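Local coordinates for protein exonuclease (PDB 3SYY) that digests double-stranded DNA with strict 5'-to-3' polarity, as an alkaline, magnesium-binding exonuclease of the lambda exonuclease-like branch of the PDDEXK nucleases, at residues L13-A18 with L88-T93; M61-E66 with Y155-P160; R72-I77 with L159-Q164; P92-F97 with E179-V184. One frame throughout, in Å; residues are numbered along the deposited sequence.

Contact 1 of 4, residues L13-A18 with L88-T93; sequences LGKVTA and LIDHPT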
loop_
_atom_site.group_PDB
_atom_site.type_symbol
_atom_site.label_atom_id
_atom_site.label_comp_id
_atom_site.label_asym_id
_atom_site.label_seq_id
_atom_site.Cartn_x
_atom_site.Cartn_y
_atom_site.Cartn_z
ATOM N N LEU A 13 -16.683 -15.302 14.135
ATOM C CA LEU A 13 -15.473 -16.157 14.005
ATOM C C LEU A 13 -15.691 -17.441 13.195
ATOM O O LEU A 13 -16.602 -18.208 13.467
ATOM C CB LEU A 13 -14.862 -16.491 15.385
ATOM C CG LEU A 13 -13.500 -17.231 15.330
ATOM C CD1 LEU A 13 -12.406 -16.276 15.003
ATOM C CD2 LEU A 13 -13.214 -17.918 16.691
ATOM N N GLY A 14 -14.892 -17.646 12.154
ATOM C CA GLY A 14 -15.007 -18.846 11.354
ATOM C C GLY A 14 -16.196 -18.928 10.409
ATOM O O GLY A 14 -16.332 -19.907 9.701
ATOM N N LYS A 15 -17.046 -17.897 10.364
ATOM C CA LYS A 15 -18.267 -17.961 9.527
ATOM C C LYS A 15 -18.106 -17.199 8.231
ATOM O O LYS A 15 -17.391 -16.202 8.172
ATOM C CB LYS A 15 -19.484 -17.401 10.276
ATOM C CG LYS A 15 -19.895 -18.206 11.496
ATOM C CD LYS A 15 -21.135 -17.585 12.175
ATOM C CE LYS A 15 -21.547 -18.384 13.351
ATOM N NZ LYS A 15 -22.563 -17.631 14.144
ATOM N N VAL A 16 -18.751 -17.691 7.176
ATOM C CA VAL A 16 -18.954 -16.923 5.984
ATOM C C VAL A 16 -19.986 -15.831 6.333
ATOM O O VAL A 16 -21.031 -16.134 6.913
ATOM C CB VAL A 16 -19.461 -17.782 4.844
ATOM C CG1 VAL A 16 -19.826 -16.921 3.629
ATOM C CG2 VAL A 16 -18.376 -18.808 4.452
ATOM N N THR A 17 -19.669 -14.572 6.024
ATOM C CA THR A 17 -20.634 -13.506 6.306
ATOM C C THR A 17 -21.143 -12.893 5.006
ATOM O O THR A 17 -20.505 -12.981 3.953
ATOM C CB THR A 17 -20.060 -12.414 7.220
ATOM O OG1 THR A 17 -18.845 -11.908 6.627
ATOM C CG2 THR A 17 -19.776 -12.949 8.626
ATOM N N ALA A 18 -22.317 -12.270 5.078
ATOM C CA ALA A 18 -22.926 -11.665 3.894
ATOM C C ALA A 18 -21.960 -10.660 3.200
ATOM O O ALA A 18 -21.909 -10.586 1.990
ATOM C CB ALA A 18 -24.236 -10.918 4.312
ATOM N N LEU A 88 -25.777 -10.432 14.503
ATOM C CA LEU A 88 -25.607 -11.429 13.467
ATOM C C LEU A 88 -26.769 -12.405 13.470
ATOM O O LEU A 88 -27.112 -12.960 14.497
ATOM C CB LEU A 88 -24.291 -12.170 13.686
ATOM C CG LEU A 88 -24.026 -13.088 12.504
ATOM C CD1 LEU A 88 -23.236 -12.325 11.441
ATOM C CD2 LEU A 88 -23.300 -14.292 13.007
ATOM N N ILE A 89 -27.371 -12.609 12.312
ATOM C CA ILE A 89 -28.459 -13.555 12.156
ATOM C C ILE A 89 -27.926 -14.748 11.388
ATOM O O ILE A 89 -27.501 -14.616 10.239
ATOM C CB ILE A 89 -29.616 -12.929 11.314
ATOM C CG1 ILE A 89 -30.071 -11.585 11.918
ATOM C CG2 ILE A 89 -30.801 -13.911 11.143
ATOM C CD1 ILE A 89 -30.637 -11.733 13.279
ATOM N N ASP A 90 -27.975 -15.925 12.002
ATOM C CA ASP A 90 -27.525 -17.135 11.309
ATOM C C ASP A 90 -28.475 -17.571 10.188
ATOM O O ASP A 90 -29.698 -17.351 10.255
ATOM C CB ASP A 90 -27.246 -18.239 12.350
ATOM C CG ASP A 90 -26.077 -17.875 13.260
ATOM O OD1 ASP A 90 -24.977 -17.509 12.765
ATOM O OD2 ASP A 90 -26.245 -17.907 14.478
ATOM N N HIS A 91 -27.931 -18.140 9.127
ATOM C CA HIS A 91 -28.771 -18.638 8.062
ATOM C C HIS A 91 -29.668 -19.712 8.697
ATOM O O HIS A 91 -29.227 -20.431 9.609
ATOM C CB HIS A 91 -27.928 -19.207 6.939
ATOM C CG HIS A 91 -28.721 -19.720 5.784
ATOM N ND1 HIS A 91 -28.921 -18.995 4.618
ATOM C CD2 HIS A 91 -29.366 -20.900 5.610
ATOM C CE1 HIS A 91 -29.652 -19.711 3.780
ATOM N NE2 HIS A 91 -29.919 -20.878 4.352
ATOM N N PRO A 92 -30.954 -19.747 8.309
ATOM C CA PRO A 92 -31.849 -20.713 8.998
ATOM C C PRO A 92 -31.388 -22.204 8.929
ATOM O O PRO A 92 -31.609 -22.930 9.890
ATOM C CB PRO A 92 -33.222 -20.493 8.315
ATOM C CG PRO A 92 -32.938 -19.732 7.039
ATOM C CD PRO A 92 -31.679 -18.899 7.352
ATOM N N THR A 93 -30.721 -22.619 7.843
ATOM C CA THR A 93 -30.311 -24.022 7.634
ATOM C C THR A 93 -28.815 -24.320 7.282
ATOM O O THR A 93 -28.343 -25.481 7.376
ATOM C CB THR A 93 -31.186 -24.668 6.561
ATOM O OG1 THR A 93 -30.918 -24.034 5.309
ATOM C CG2 THR A 93 -32.694 -24.515 6.932
#
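Lys-15, at the foot of strand 16-17, faces Asp-90 of strand 89-90 and Leu-88 just before it across a small three-stranded sheet whose middle strand, 97-99, separates the two, so that side chains alone make the contact. The lysine provides the length needed. Its CG stands anti to the carbonyl carbon (chi1 -65°), and from there the chain runs out fully extended, carrying the ammonium group across to the opposite outer strand. There Lys-15 NZ gives a hydrogen bond of 2.8 Å to Asp-90 OD1, which is also a salt bridge. The nitrogen approaches on the syn side of that oxygen, 19° out of the carboxylate plane. Asp-90 OD2 remains 3.7 Å from Lys-15 NZ, so the grip is on one oxygen. The lysine and aspartate side chains meet at about a right angle.

Leu-88 lines the approach with one methyl: its CD2 lies 4.0 Å from Lys-15 CD and 3.6 Å from Lys-15 NZ. A branched apolar residue fits this place because a single methyl can lie along the end of the lysine chain, against CD and NZ. A second hydrogen bond, from Lys-15 NZ to the carbonyl of Ala-11 in helix 7-12, also fixes the ammonium.

The side chain of Leu-88 comes within about 4 Å of that of Ser-100, a magnesium ligand. The sheet is completed by backbone bonds of Val-16 to Gly-96 and Gly-98 and of Ile-89 to Ala-99, while Val-16 packs on helices 34-49 and 174-205 and Ile-89 on helix 132-145.

Contact 2 of 4, residues M61-E66 with Y155-P160; sequences MQRGTE and YDDRLP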
loop_
_atom_site.group_PDB
_atom_site.type_symbol
_atom_site.label_atom_id
_atom_site.label_comp_id
_atom_site.label_asym_id
_atom_site.label_seq_id
_atom_site.Cartn_x
_atom_site.Cartn_y
_atom_site.Cartn_z
ATOM N N MET A 61 -12.721 4.331 6.300
ATOM C CA MET A 61 -13.485 3.263 6.950
ATOM C C MET A 61 -13.956 3.680 8.324
ATOM O O MET A 61 -15.117 3.480 8.671
ATOM C CB MET A 61 -12.671 1.969 7.062
ATOM C CG MET A 61 -13.178 0.839 6.191
ATOM S SD MET A 61 -11.849 -0.233 5.553
ATOM C CE MET A 61 -11.483 0.536 3.953
ATOM N N GLN A 62 -13.061 4.252 9.114
ATOM C CA GLN A 62 -13.419 4.679 10.453
ATOM C C GLN A 62 -14.453 5.826 10.410
ATOM O O GLN A 62 -15.433 5.821 11.168
ATOM C CB GLN A 62 -12.168 5.102 11.211
ATOM C CG GLN A 62 -12.418 5.642 12.630
ATOM C CD GLN A 62 -11.160 5.653 13.498
ATOM O OE1 GLN A 62 -10.218 4.875 13.281
ATOM N NE2 GLN A 62 -11.146 6.535 14.501
ATOM N N ARG A 63 -14.209 6.803 9.534
ATOM C CA ARG A 63 -15.085 7.966 9.397
ATOM C C ARG A 63 -16.478 7.444 9.003
ATOM O O ARG A 63 -17.487 7.828 9.601
ATOM C CB ARG A 63 -14.544 8.932 8.339
ATOM C CG ARG A 63 -15.401 10.196 8.195
ATOM C CD ARG A 63 -15.386 10.673 6.763
ATOM N NE ARG A 63 -16.613 11.408 6.475
ATOM C CZ ARG A 63 -17.707 10.875 5.929
ATOM N NH1 ARG A 63 -18.750 11.669 5.733
ATOM N NH2 ARG A 63 -17.752 9.578 5.567
ATOM N N GLY A 64 -16.487 6.517 8.051
ATOM C CA GLY A 64 -17.672 5.815 7.594
ATOM C C GLY A 64 -18.500 5.143 8.672
ATOM O O GLY A 64 -19.717 5.374 8.751
ATOM N N THR A 65 -17.853 4.313 9.494
ATOM C CA THR A 65 -18.504 3.587 10.589
ATOM C C THR A 65 -19.128 4.558 11.561
ATOM O O THR A 65 -20.252 4.328 12.030
ATOM C CB THR A 65 -17.500 2.628 11.344
ATOM O OG1 THR A 65 -16.986 1.682 10.398
ATOM C CG2 THR A 65 -18.185 1.851 12.434
ATOM N N GLU A 66 -18.421 5.655 11.831
ATOM C CA GLU A 66 -18.917 6.652 12.756
ATOM C C GLU A 66 -20.113 7.431 12.224
ATOM O O GLU A 66 -20.909 7.932 13.000
ATOM C CB GLU A 66 -17.823 7.632 13.149
ATOM C CG GLU A 66 -17.002 7.105 14.328
ATOM C CD GLU A 66 -15.931 8.057 14.750
ATOM O OE1 GLU A 66 -15.158 8.485 13.863
ATOM O OE2 GLU A 66 -15.838 8.358 15.967
ATOM N N TYR A 155 -24.838 7.474 2.091
ATOM C CA TYR A 155 -24.945 8.772 2.758
ATOM C C TYR A 155 -23.589 9.465 2.870
ATOM O O TYR A 155 -22.598 8.855 3.341
ATOM C CB TYR A 155 -25.487 8.580 4.149
ATOM C CG TYR A 155 -25.666 9.822 4.960
ATOM C CD1 TYR A 155 -26.711 10.721 4.684
ATOM C CD2 TYR A 155 -24.847 10.080 6.056
ATOM C CE1 TYR A 155 -26.867 11.875 5.460
ATOM C CE2 TYR A 155 -25.003 11.215 6.834
ATOM C CZ TYR A 155 -26.028 12.100 6.532
ATOM O OH TYR A 155 -26.139 13.208 7.311
ATOM N N ASP A 156 -23.568 10.734 2.484
ATOM C CA ASP A 156 -22.367 11.543 2.704
ATOM C C ASP A 156 -22.754 12.963 3.084
ATOM O O ASP A 156 -23.190 13.731 2.233
ATOM C CB ASP A 156 -21.519 11.562 1.427
ATOM C CG ASP A 156 -20.127 12.210 1.661
ATOM O OD1 ASP A 156 -19.885 12.810 2.728
ATOM O OD2 ASP A 156 -19.290 12.068 0.786
ATOM N N ASP A 157 -22.517 13.306 4.339
ATOM C CA ASP A 157 -22.855 14.608 4.831
ATOM C C ASP A 157 -21.926 15.729 4.375
ATOM O O ASP A 157 -22.177 16.896 4.697
ATOM C CB ASP A 157 -22.927 14.573 6.363
ATOM C CG ASP A 157 -21.571 14.380 7.004
ATOM O OD1 ASP A 157 -21.437 14.723 8.164
ATOM O OD2 ASP A 157 -20.613 13.905 6.373
ATOM N N ARG A 158 -20.862 15.413 3.641
ATOM C CA ARG A 158 -19.966 16.508 3.182
ATOM C C ARG A 158 -20.549 17.277 2.016
ATOM O O ARG A 158 -20.075 18.371 1.705
ATOM C CB ARG A 158 -18.591 15.953 2.798
ATOM C CG ARG A 158 -17.890 15.381 4.018
ATOM C CD ARG A 158 -16.681 14.492 3.639
ATOM N NE ARG A 158 -17.154 13.214 3.133
ATOM C CZ ARG A 158 -16.405 12.115 3.056
ATOM N NH1 ARG A 158 -15.137 12.151 3.497
ATOM N NH2 ARG A 158 -16.934 10.986 2.581
ATOM N N LEU A 159 -21.557 16.690 1.359
ATOM C CA LEU A 159 -22.105 17.201 0.118
ATOM C C LEU A 159 -23.229 18.212 0.401
ATOM O O LEU A 159 -23.698 18.272 1.510
ATOM C CB LEU A 159 -22.641 16.032 -0.703
ATOM C CG LEU A 159 -21.513 15.232 -1.381
ATOM C CD1 LEU A 159 -22.035 13.990 -1.954
ATOM C CD2 LEU A 159 -20.876 16.055 -2.517
ATOM N N PRO A 160 -23.668 18.986 -0.617
ATOM C CA PRO A 160 -24.876 19.832 -0.437
ATOM C C PRO A 160 -26.064 18.951 -0.020
ATOM O O PRO A 160 -26.091 17.765 -0.364
ATOM C CB PRO A 160 -25.140 20.333 -1.860
ATOM C CG PRO A 160 -23.754 20.413 -2.462
ATOM C CD PRO A 160 -23.155 19.083 -1.986
HETATM O O HOH W 1 -19.885 9.145 3.427
#
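Arg-63 of helix 59-79 enters a salt-bridge network built on the type I turn Asp-156 to Leu-159, in the loop between strands 149-155 and 165-171. The turn also contains an Asx turn: Asp-156 OD1 accepts the backbone N of Arg-158 at 2.9 Å, from above the carboxylate plane. The same oxygen takes Arg-158 NE through its syn lone pair, at 2.8 Å and nearly straight (163°), and Arg-158 NH2 reaches Asp-156 OD2 at 3.2 Å. This side-on grip fixes the rotation of the Arg-158 guanidinium and presents its face to the helix.

On that face the Arg-63 guanidinium lies flat, the two centres 3.4 Å apart and the planes 3° from parallel. Arg-63 CG is anti to the backbone N (chi1 -178°), which sends the chain away from the helix, and a bend at chi2 turns it to meet Arg-158. At the edge, Arg-63 NH1 makes a weak hydrogen bond of 3.0 Å to Asp-157 OD2, part of a salt bridge; Asp-156 OD1, well out of the guanidinium plane, pairs with Arg-63 NH1 by charge alone. A water accepts from Arg-63 NH2 and donates to the carbonyl O of Tyr-155.

Asp-156 OD2 is also hydrogen-bonded to Thr-118. The network joins helix 59-79, the loop and Glu-53 of the second subunit, which forms a salt bridge with Arg-158. These carboxylates probably offset the like charges of the stacked arginines.

Contact 3 of 4, residues R72-I77 with L159-Q164; sequences RARYII and LPDDMQ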
loop_
_atom_site.group_PDB
_atom_site.type_symbol
_atom_site.label_atom_id
_atom_site.label_comp_id
_atom_site.label_asym_id
_atom_site.label_seq_id
_atom_site.Cartn_x
_atom_site.Cartn_y
_atom_site.Cartn_z
ATOM N N ARG A 72 -28.528 6.260 9.361
ATOM C CA ARG A 72 -29.697 5.523 9.877
ATOM C C ARG A 72 -30.795 6.555 10.240
ATOM O O ARG A 72 -31.955 6.371 9.859
ATOM C CB ARG A 72 -29.371 4.651 11.113
ATOM C CG ARG A 72 -30.545 3.677 11.510
ATOM C CD ARG A 72 -30.147 2.659 12.664
ATOM N NE ARG A 72 -29.194 1.651 12.142
ATOM C CZ ARG A 72 -27.862 1.673 12.301
ATOM N NH1 ARG A 72 -27.261 2.635 13.011
ATOM N NH2 ARG A 72 -27.113 0.729 11.747
ATOM N N ALA A 73 -30.424 7.622 10.951
ATOM C CA ALA A 73 -31.409 8.628 11.351
ATOM C C ALA A 73 -31.986 9.298 10.121
ATOM O O ALA A 73 -33.200 9.414 10.024
ATOM C CB ALA A 73 -30.830 9.639 12.311
ATOM N N ARG A 74 -31.144 9.710 9.176
ATOM C CA ARG A 74 -31.615 10.324 7.943
ATOM C C ARG A 74 -32.618 9.448 7.191
ATOM O O ARG A 74 -33.607 9.958 6.604
ATOM C CB ARG A 74 -30.447 10.711 7.021
ATOM C CG ARG A 74 -30.872 11.398 5.711
ATOM C CD ARG A 74 -31.441 12.866 5.956
ATOM N NE ARG A 74 -31.469 13.566 4.669
ATOM C CZ ARG A 74 -30.497 14.347 4.175
ATOM N NH1 ARG A 74 -29.411 14.644 4.883
ATOM N NH2 ARG A 74 -30.628 14.872 2.966
ATOM N N TYR A 75 -32.362 8.138 7.158
ATOM C CA TYR A 75 -33.272 7.238 6.454
ATOM C C TYR A 75 -34.662 7.287 7.110
ATOM O O TYR A 75 -35.657 7.371 6.402
ATOM C CB TYR A 75 -32.748 5.797 6.521
ATOM C CG TYR A 75 -33.728 4.734 6.097
ATOM C CD1 TYR A 75 -33.953 4.469 4.746
ATOM C CD2 TYR A 75 -34.421 3.969 7.045
ATOM C CE1 TYR A 75 -34.793 3.449 4.343
ATOM C CE2 TYR A 75 -35.297 2.943 6.640
ATOM C CZ TYR A 75 -35.474 2.695 5.298
ATOM O OH TYR A 75 -36.304 1.698 4.822
ATOM N N ILE A 76 -34.719 7.152 8.430
ATOM C CA ILE A 76 -36.021 7.234 9.192
ATOM C C ILE A 76 -36.689 8.620 8.982
ATOM O O ILE A 76 -37.919 8.730 8.816
ATOM C CB ILE A 76 -35.822 6.903 10.679
ATOM C CG1 ILE A 76 -35.248 5.491 10.888
ATOM C CG2 ILE A 76 -37.171 6.986 11.514
ATOM C CD1 ILE A 76 -34.502 5.376 12.232
ATOM N N ILE A 77 -35.894 9.680 8.949
ATOM C CA ILE A 77 -36.447 11.024 8.632
ATOM C C ILE A 77 -37.100 10.995 7.279
ATOM O O ILE A 77 -38.263 11.440 7.139
ATOM C CB ILE A 77 -35.368 12.111 8.680
ATOM C CG1 ILE A 77 -34.913 12.283 10.120
ATOM C CG2 ILE A 77 -35.880 13.437 8.110
ATOM C CD1 ILE A 77 -33.667 13.162 10.254
ATOM N N LEU A 159 -21.557 16.690 1.359
ATOM C CA LEU A 159 -22.105 17.201 0.118
ATOM C C LEU A 159 -23.229 18.212 0.401
ATOM O O LEU A 159 -23.698 18.272 1.510
ATOM C CB LEU A 159 -22.641 16.032 -0.703
ATOM C CG LEU A 159 -21.513 15.232 -1.381
ATOM C CD1 LEU A 159 -22.035 13.990 -1.954
ATOM C CD2 LEU A 159 -20.876 16.055 -2.517
ATOM N N PRO A 160 -23.668 18.986 -0.617
ATOM C CA PRO A 160 -24.876 19.832 -0.437
ATOM C C PRO A 160 -26.064 18.951 -0.020
ATOM O O PRO A 160 -26.091 17.765 -0.364
ATOM C CB PRO A 160 -25.140 20.333 -1.860
ATOM C CG PRO A 160 -23.754 20.413 -2.462
ATOM C CD PRO A 160 -23.155 19.083 -1.986
ATOM N N ASP A 161 -27.047 19.548 0.664
ATOM C CA ASP A 161 -28.178 18.802 1.197
ATOM C C ASP A 161 -28.850 17.896 0.174
ATOM O O ASP A 161 -29.143 16.739 0.495
ATOM C CB ASP A 161 -29.234 19.701 1.883
ATOM C CG ASP A 161 -30.403 18.862 2.452
ATOM O OD1 ASP A 161 -30.207 18.125 3.466
ATOM O OD2 ASP A 161 -31.495 18.888 1.841
ATOM N N ASP A 162 -29.053 18.386 -1.055
ATOM C CA ASP A 162 -29.829 17.611 -2.003
ATOM C C ASP A 162 -28.988 16.488 -2.651
ATOM O O ASP A 162 -29.459 15.858 -3.564
ATOM C CB ASP A 162 -30.472 18.514 -3.092
ATOM C CG ASP A 162 -29.430 19.312 -3.893
ATOM O OD1 ASP A 162 -29.846 20.170 -4.735
ATOM O OD2 ASP A 162 -28.184 19.101 -3.698
ATOM N N MET A 163 -27.741 16.293 -2.200
ATOM C CA MET A 163 -26.902 15.162 -2.683
ATOM C C MET A 163 -26.422 14.226 -1.573
ATOM O O MET A 163 -25.721 13.272 -1.859
ATOM C CB MET A 163 -25.647 15.695 -3.395
ATOM C CG MET A 163 -25.924 16.417 -4.662
ATOM S SD MET A 163 -24.339 16.933 -5.437
ATOM C CE MET A 163 -24.945 17.972 -6.769
ATOM N N GLN A 164 -26.792 14.489 -0.324
ATOM C CA GLN A 164 -26.247 13.755 0.808
ATOM C C GLN A 164 -26.827 12.338 0.905
ATOM O O GLN A 164 -26.131 11.413 1.382
ATOM C CB GLN A 164 -26.511 14.490 2.093
ATOM C CG GLN A 164 -25.721 15.806 2.220
ATOM C CD GLN A 164 -26.085 16.620 3.448
ATOM O OE1 GLN A 164 -25.397 17.613 3.781
ATOM N NE2 GLN A 164 -27.164 16.259 4.105
#
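The backbone carbonyl of Asp-161 is approached by two donors, both weakly: Arg-74 NH2 lies 3.4 Å from Asp-161 O with an N-H...O angle of 144°, and the amide N of Gln-164 in the same loop also points to it. The arginine meets this carbonyl oxygen at the edge of its guanidinium, near the plane. The carboxylate of Asp-161 helps in another way. Its OD1 sits 3.3 Å from Arg-74 NH2 but well out of the guanidinium plane, with no N-H aimed at it, so this salt bridge rests on charge alone. The two flat groups are only 15° from parallel, and the side chains pass obliquely.

Arginine suits the position by its reach, since the nearest CA atoms, those of Arg-74 and Gln-164, are 9.6 Å apart. With CG trans to the backbone N (chi1 -179°) the chain leaves the helix directly, and a bend at chi2 then lowers the guanidinium onto the loop.

The loop joins the antiparallel neighbours 149-155 and 165-171, the edge hairpin of the five-stranded sheet in this PDDEXK nuclease, and helix 59-79 packs against that sheet. The loop is folded tightly, with Met-163 N bonded to Pro-160 O at 2.9 Å. Gln-164 directs its CB at the helix, 4.0 Å from Arg-74 NH1.

The strongest polar partner of Arg-74 is Glu-78, one helical turn further on, which forms a salt bridge with its NE. Tyr-155 and Tyr-165 of the hairpin strands touch the arginine side chain, while Met-163 packs on Leu-198 of the second subunit.

Contact 4 of 4, residues P92-F97 with E179-V184; sequences PTIAGF and EIETEV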
loop_
_atom_site.group_PDB
_atom_site.type_symbol
_atom_site.label_atom_id
_atom_site.label_comp_id
_atom_site.label_asym_id
_atom_site.label_seq_id
_atom_site.Cartn_x
_atom_site.Cartn_y
_atom_site.Cartn_z
ATOM N N PRO A 92 -30.954 -19.747 8.309
ATOM C CA PRO A 92 -31.849 -20.713 8.998
ATOM C C PRO A 92 -31.388 -22.204 8.929
ATOM O O PRO A 92 -31.609 -22.930 9.890
ATOM C CB PRO A 92 -33.222 -20.493 8.315
ATOM C CG PRO A 92 -32.938 -19.732 7.039
ATOM C CD PRO A 92 -31.679 -18.899 7.352
ATOM N N THR A 93 -30.721 -22.619 7.843
ATOM C CA THR A 93 -30.311 -24.022 7.634
ATOM C C THR A 93 -28.815 -24.320 7.282
ATOM O O THR A 93 -28.343 -25.481 7.376
ATOM C CB THR A 93 -31.186 -24.668 6.561
ATOM O OG1 THR A 93 -30.918 -24.034 5.309
ATOM C CG2 THR A 93 -32.694 -24.515 6.932
ATOM N N ILE A 94 -28.076 -23.303 6.851
ATOM C CA ILE A 94 -26.661 -23.523 6.506
ATOM C C ILE A 94 -25.783 -23.126 7.684
ATOM O O ILE A 94 -25.651 -21.937 8.040
ATOM C CB ILE A 94 -26.246 -22.779 5.233
ATOM C CG1 ILE A 94 -27.150 -23.177 4.076
ATOM C CG2 ILE A 94 -24.717 -23.030 4.945
ATOM C CD1 ILE A 94 -26.915 -22.396 2.756
ATOM N N ALA A 95 -25.201 -24.129 8.347
ATOM C CA ALA A 95 -24.390 -23.836 9.515
ATOM C C ALA A 95 -23.109 -23.089 9.061
ATOM O O ALA A 95 -22.606 -23.354 7.964
ATOM C CB ALA A 95 -24.010 -25.153 10.228
ATOM N N GLY A 96 -22.635 -22.171 9.911
ATOM C CA GLY A 96 -21.389 -21.401 9.702
ATOM C C GLY A 96 -21.555 -20.254 8.705
ATOM O O GLY A 96 -20.602 -19.872 8.009
ATOM N N PHE A 97 -22.779 -19.712 8.630
ATOM C CA PHE A 97 -23.133 -18.703 7.613
ATOM C C PHE A 97 -24.145 -17.752 8.234
ATOM O O PHE A 97 -25.133 -18.194 8.850
ATOM C CB PHE A 97 -23.718 -19.420 6.404
ATOM C CG PHE A 97 -24.084 -18.553 5.181
ATOM C CD1 PHE A 97 -25.121 -18.992 4.334
ATOM C CD2 PHE A 97 -23.393 -17.387 4.820
ATOM C CE1 PHE A 97 -25.493 -18.293 3.161
ATOM C CE2 PHE A 97 -23.742 -16.671 3.649
ATOM C CZ PHE A 97 -24.776 -17.107 2.802
ATOM N N GLU A 179 -28.618 -19.723 -5.791
ATOM C CA GLU A 179 -27.268 -19.797 -6.329
ATOM C C GLU A 179 -26.199 -19.432 -5.280
ATOM O O GLU A 179 -25.195 -20.139 -5.156
ATOM C CB GLU A 179 -27.195 -18.931 -7.573
ATOM C CG GLU A 179 -25.836 -18.655 -8.153
ATOM C CD GLU A 179 -25.925 -17.603 -9.268
ATOM O OE1 GLU A 179 -27.035 -17.431 -9.849
ATOM O OE2 GLU A 179 -24.892 -16.944 -9.558
ATOM N N ILE A 180 -26.450 -18.384 -4.490
ATOM C CA ILE A 180 -25.583 -18.012 -3.355
ATOM C C ILE A 180 -25.474 -19.178 -2.368
ATOM O O ILE A 180 -24.372 -19.539 -1.932
ATOM C CB ILE A 180 -26.123 -16.771 -2.593
ATOM C CG1 ILE A 180 -25.977 -15.512 -3.465
ATOM C CG2 ILE A 180 -25.372 -16.558 -1.269
ATOM C CD1 ILE A 180 -26.763 -14.255 -2.874
ATOM N N GLU A 181 -26.618 -19.758 -2.019
ATOM C CA GLU A 181 -26.623 -20.795 -1.005
ATOM C C GLU A 181 -25.844 -22.019 -1.550
ATOM O O GLU A 181 -25.150 -22.656 -0.811
ATOM C CB GLU A 181 -28.067 -21.137 -0.594
ATOM C CG GLU A 181 -28.743 -20.002 0.203
ATOM C CD GLU A 181 -30.200 -20.267 0.573
ATOM O OE1 GLU A 181 -30.764 -19.528 1.405
ATOM O OE2 GLU A 181 -30.781 -21.208 0.049
ATOM N N THR A 182 -25.967 -22.314 -2.837
ATOM C CA THR A 182 -25.228 -23.422 -3.440
ATOM C C THR A 182 -23.728 -23.203 -3.320
ATOM O O THR A 182 -22.997 -24.087 -2.814
ATOM C CB THR A 182 -25.603 -23.592 -4.878
ATOM O OG1 THR A 182 -26.986 -23.966 -4.919
ATOM C CG2 THR A 182 -24.744 -24.697 -5.565
ATOM N N GLU A 183 -23.283 -22.030 -3.782
ATOM C CA GLU A 183 -21.852 -21.646 -3.703
ATOM C C GLU A 183 -21.318 -21.602 -2.320
ATOM O O GLU A 183 -20.176 -22.042 -2.089
ATOM C CB GLU A 183 -21.608 -20.282 -4.312
ATOM C CG GLU A 183 -21.940 -20.261 -5.754
ATOM C CD GLU A 183 -20.732 -20.159 -6.638
ATOM O OE1 GLU A 183 -19.596 -20.399 -6.151
ATOM O OE2 GLU A 183 -20.920 -19.840 -7.831
ATOM N N VAL A 184 -22.094 -21.049 -1.399
ATOM C CA VAL A 184 -21.621 -20.916 -0.030
ATOM C C VAL A 184 -21.552 -22.295 0.664
ATOM O O VAL A 184 -20.605 -22.580 1.414
ATOM C CB VAL A 184 -22.480 -19.907 0.766
ATOM C CG1 VAL A 184 -22.252 -20.037 2.244
ATOM C CG2 VAL A 184 -22.189 -18.459 0.252
#
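Ile-94 lies in the connection of a beta-hairpin, the antiparallel strands 89-90 and 97-99, and Phe-97 opens its second strand; both rest on one side of the long C-terminal helix 174-205. The phenylalanine is set by its first torsion: CG is trans to the backbone N (chi1 -177°), which carries the ring over to the helix and lays one face on Val-184. Val-184 in turn places its CG1 anti to its own N (chi1 164°), so that this methyl points into the ring. The result is a CH-pi contact, with Val-184 CG1 3.6 Å from the centroid of the Phe-97 ring and only 5° off the ring normal. Valine is well shaped for this, because branching at CB lets one methyl sit over the ring centre while the other reaches its far end.

Ile-180, one turn earlier on the helix, contributes its CG2, which lies 4.2 Å from Phe-97 CZ. The spacing of four residues puts both aliphatic groups on the same face of the helix.

Ile-94 works alongside the ring. The end of its chain is extended and brings CD1 to 3.8 Å from Glu-181 CB and 3.9 Å from Glu-181 CG, so the isoleucine uses only the aliphatic stem of the glutamate.

Elsewhere Phe-97 also touches Val-21, Thr-140 and Leu-188, and His-91 of the partner strand sets its ring close to parallel with that of Phe-97. On the helix side, the second methyl of the valine, Val-184 CG2, stands 3.9 Å from Phe-97 CZ.

From the N terminus, contact 1 brings 13-18 back to 88-93 after a largely helical excursion, joining the two outer strands of the small sheet. Within that excursion helix 59-79 opens contacts 2 and 3, which close much later on 155-160 and 159-164; these share Leu-159 and Pro-160, so one hairpin loop is tied to two places on the helix beside the second subunit. Contact 4 starts at 92-97, where contact 1 ends, and returns at 179-184 on the C-terminal helix. Contacts 2 and 3 both cross contacts 1 and 4 along the chain. In space they form two groups, contacts 1 and 4 touching, contacts 2 and 3 touching, on opposite sides of the chain's centre.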